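Local coordinates for phosphoribosylformylglycinamidine synthase 2 (Thermus thermophilus, PDB 3VIU), which belongs to the PurM-like AIR synthase-related family, with paired N- and C-terminal domains, and binds adenosine-5'-diphosphate and magnesium, at residues Glu468-Val473 and Leu515-Val520. Residues are numbered along the deposited sequence; the frame is centred on the assembly and turned at random.
With MG (magnesium ion), chain D.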
ATOM      1  N   GLU A 468      -9.611   6.902  -6.583  1.00 15.65           N
ATOM      2  CA  GLU A 468      -8.700   6.590  -7.678  1.00 15.39           C
ATOM      3  C   GLU A 468      -8.319   5.111  -7.708  1.00 15.07           C
ATOM      4  O   GLU A 468      -8.410   4.465  -8.750  1.00 15.42           O
ATOM      5  CB  GLU A 468      -7.429   7.442  -7.586  1.00 16.66           C
ATOM      6  CG  GLU A 468      -6.535   7.312  -8.825  1.00 23.17           C
ATOM      7  CD  GLU A 468      -5.331   8.251  -8.811  1.00 26.99           C
ATOM      8  OE1 GLU A 468      -4.688   8.416  -9.875  1.00 30.89           O
ATOM      9  OE2 GLU A 468      -5.016   8.818  -7.743  1.00 29.49           O
ATOM     10  N   ALA A 469      -7.892   4.574  -6.571  1.00 13.33           N
ATOM     11  CA  ALA A 469      -7.510   3.170  -6.512  1.00 12.63           C
ATOM     12  C   ALA A 469      -8.667   2.280  -6.983  1.00 12.97           C
ATOM     13  O   ALA A 469      -8.471   1.356  -7.775  1.00 14.31           O
ATOM     14  CB  ALA A 469      -7.094   2.799  -5.093  1.00 10.02           C
ATOM     15  N   CYS A 470      -9.874   2.561  -6.507  1.00 12.58           N
ATOM     16  CA  CYS A 470     -11.031   1.777  -6.919  1.00 13.81           C
ATOM     17  C   CYS A 470     -11.327   1.978  -8.405  1.00 15.33           C
ATOM     18  O   CYS A 470     -11.730   1.039  -9.090  1.00 16.23           O
ATOM     19  CB  CYS A 470     -12.254   2.162  -6.096  1.00 11.59           C
ATOM     20  SG  CYS A 470     -12.159   1.631  -4.394  1.00 12.62           S
ATOM     21  N   ARG A 471     -11.118   3.202  -8.896  1.00 13.61           N
ATOM     22  CA  ARG A 471     -11.364   3.510 -10.295  1.00 13.39           C
ATOM     23  C   ARG A 471     -10.397   2.724 -11.174  1.00 13.68           C
ATOM     24  O   ARG A 471     -10.788   2.169 -12.203  1.00 11.54           O
ATOM     25  CB  ARG A 471     -11.193   5.015 -10.558  1.00 14.40           C
ATOM     26  CG  ARG A 471     -11.682   5.468 -11.941  1.00 14.17           C
ATOM     27  CD  ARG A 471     -11.354   6.922 -12.204  1.00 15.32           C
ATOM     28  NE  ARG A 471     -11.752   7.768 -11.082  1.00 16.50           N
ATOM     29  CZ  ARG A 471     -10.922   8.557 -10.407  1.00 15.08           C
ATOM     30  NH1 ARG A 471     -11.384   9.282  -9.403  1.00 14.60           N
ATOM     31  NH2 ARG A 471      -9.632   8.625 -10.734  1.00 12.77           N
ATOM     32  N   ASN A 472      -9.136   2.671 -10.758  1.00 14.49           N
ATOM     33  CA  ASN A 472      -8.121   1.957 -11.520  1.00 15.11           C
ATOM     34  C   ASN A 472      -8.404   0.473 -11.668  1.00 15.94           C
ATOM     35  O   ASN A 472      -8.117  -0.117 -12.717  1.00 16.43           O
ATOM     36  CB  ASN A 472      -6.748   2.165 -10.900  1.00 17.44           C
ATOM     37  CG  ASN A 472      -6.185   3.530 -11.212  1.00 18.23           C
ATOM     38  OD1 ASN A 472      -6.195   3.955 -12.367  1.00 17.22           O
ATOM     39  ND2 ASN A 472      -5.688   4.226 -10.190  1.00 18.31           N
ATOM     40  N   VAL A 473      -8.965  -0.128 -10.622  1.00 14.71           N
ATOM     41  CA  VAL A 473      -9.305  -1.543 -10.650  1.00 11.56           C
ATOM     42  C   VAL A 473     -10.555  -1.726 -11.507  1.00 10.92           C
ATOM     43  O   VAL A 473     -10.642  -2.660 -12.295  1.00 12.82           O
ATOM     44  CB  VAL A 473      -9.553  -2.077  -9.226  1.00 13.28           C
ATOM     45  CG1 VAL A 473     -10.312  -3.394  -9.274  1.00 12.76           C
ATOM     46  CG2 VAL A 473      -8.225  -2.264  -8.519  1.00 11.38           C
ATOM     47  N   LEU A 515     -18.569   4.359  -1.754  1.00 17.35           N
ATOM     48  CA  LEU A 515     -18.262   3.337  -2.755  1.00 17.03           C
ATOM     49  C   LEU A 515     -18.565   1.911  -2.301  1.00 17.18           C
ATOM     50  O   LEU A 515     -18.512   0.975  -3.097  1.00 19.65           O
ATOM     51  CB  LEU A 515     -16.791   3.418  -3.163  1.00 16.03           C
ATOM     52  CG  LEU A 515     -16.307   4.720  -3.791  1.00 16.60           C
ATOM     53  CD1 LEU A 515     -14.797   4.657  -3.980  1.00 16.00           C
ATOM     54  CD2 LEU A 515     -17.017   4.945  -5.118  1.00 16.74           C
ATOM     55  N   GLY A 516     -18.885   1.739  -1.026  1.00 16.04           N
ATOM     56  CA  GLY A 516     -19.172   0.404  -0.537  1.00 13.76           C
ATOM     57  C   GLY A 516     -17.957  -0.499  -0.638  1.00 13.78           C
ATOM     58  O   GLY A 516     -18.039  -1.613  -1.153  1.00 13.53           O
ATOM     59  N   VAL A 517     -16.822  -0.000  -0.163  1.00 12.52           N
ATOM     60  CA  VAL A 517     -15.572  -0.754  -0.159  1.00 13.02           C
ATOM     61  C   VAL A 517     -14.990  -0.594   1.244  1.00 12.23           C
ATOM     62  O   VAL A 517     -14.608   0.504   1.634  1.00 11.65           O
ATOM     63  CB  VAL A 517     -14.563  -0.186  -1.181  1.00 13.74           C
ATOM     64  CG1 VAL A 517     -13.285  -1.002  -1.153  1.00 13.43           C
ATOM     65  CG2 VAL A 517     -15.172  -0.190  -2.573  1.00 13.89           C
ATOM     66  N   PRO A 518     -14.920  -1.687   2.017  1.00 11.41           N
ATOM     67  CA  PRO A 518     -14.393  -1.673   3.391  1.00 12.97           C
ATOM     68  C   PRO A 518     -12.888  -1.900   3.574  1.00 14.41           C
ATOM     69  O   PRO A 518     -12.233  -2.467   2.699  1.00 15.87           O
ATOM     70  CB  PRO A 518     -15.199  -2.776   4.058  1.00 10.24           C
ATOM     71  CG  PRO A 518     -15.250  -3.814   2.957  1.00  9.07           C
ATOM     72  CD  PRO A 518     -15.560  -2.981   1.715  1.00 10.35           C
ATOM     73  N   VAL A 519     -12.358  -1.447   4.717  1.00 15.84           N
ATOM     74  CA  VAL A 519     -10.947  -1.643   5.075  1.00 16.31           C
ATOM     75  C   VAL A 519     -10.814  -3.076   5.538  1.00 15.89           C
ATOM     76  O   VAL A 519     -11.721  -3.625   6.153  1.00 18.84           O
ATOM     77  CB  VAL A 519     -10.475  -0.849   6.314  1.00 17.90           C
ATOM     78  CG1 VAL A 519      -9.348   0.086   5.932  1.00 18.52           C
ATOM     79  CG2 VAL A 519     -11.632  -0.155   6.986  1.00 17.22           C
ATOM     80  N   VAL A 520      -9.659  -3.664   5.300  1.00 15.32           N
ATOM     81  CA  VAL A 520      -9.456  -5.031   5.709  1.00 15.64           C
ATOM     82  C   VAL A 520      -8.130  -5.129   6.464  1.00 16.52           C
ATOM     83  O   VAL A 520      -7.876  -6.089   7.196  1.00 16.89           O
ATOM     84  CB  VAL A 520      -9.499  -5.937   4.464  1.00 14.25           C
ATOM     85  CG1 VAL A 520      -8.164  -5.936   3.753  1.00 13.83           C
ATOM     86  CG2 VAL A 520      -9.959  -7.306   4.850  1.00 17.45           C
TER
HETATM   87 MG    MG D 910      -4.780   5.536 -13.843  1.00 10.72          MG
HETATM   88  O   HOH W   1      -5.659   7.203 -12.233  1.00 13.59           O
HETATM   89  O   HOH W   2      -4.719   7.459 -15.503  1.00 29.88           O
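Cys470 swings its SG to the side of the backbone N, opposite its carbonyl carbon (chi1 -70°), and the sulfur thereby reaches from helix 458-475 to two methyl groups. Leu515 turns its CG the same way (chi1 -61°) and offers CD1, 4.0 Å from Cys470 SG; Val517 brings in CG2, which also lies 4.0 Å from Cys470 SG. A single polarisable sulfur thus touches two branched side chains by van der Waals contact alone, and no hydrogen bond links the segments. Between Leu515 and Val517 the chain leaves helix 495-515 through Gly516, whose positive phi of 64° suits glycine, and heads for strand 519-525, the outermost of its six-stranded sheet within this chain. This is the helix-to-strand turn of a PurM-type N-terminal domain, where helices pack on a mixed sheet; Pro480, at the start of the neighbouring strand 479-488, touches both Cys470 and Val517. Two residues further along the helix, Asn472 OD1 binds the magnesium ion at 2.6 Å, together with Asp430 and Asp620, while its ND2 is hydrogen-bonded to Asp448. A metal-bound water is 2.8 Å from Glu468 OE1, to which it donates a hydrogen bond.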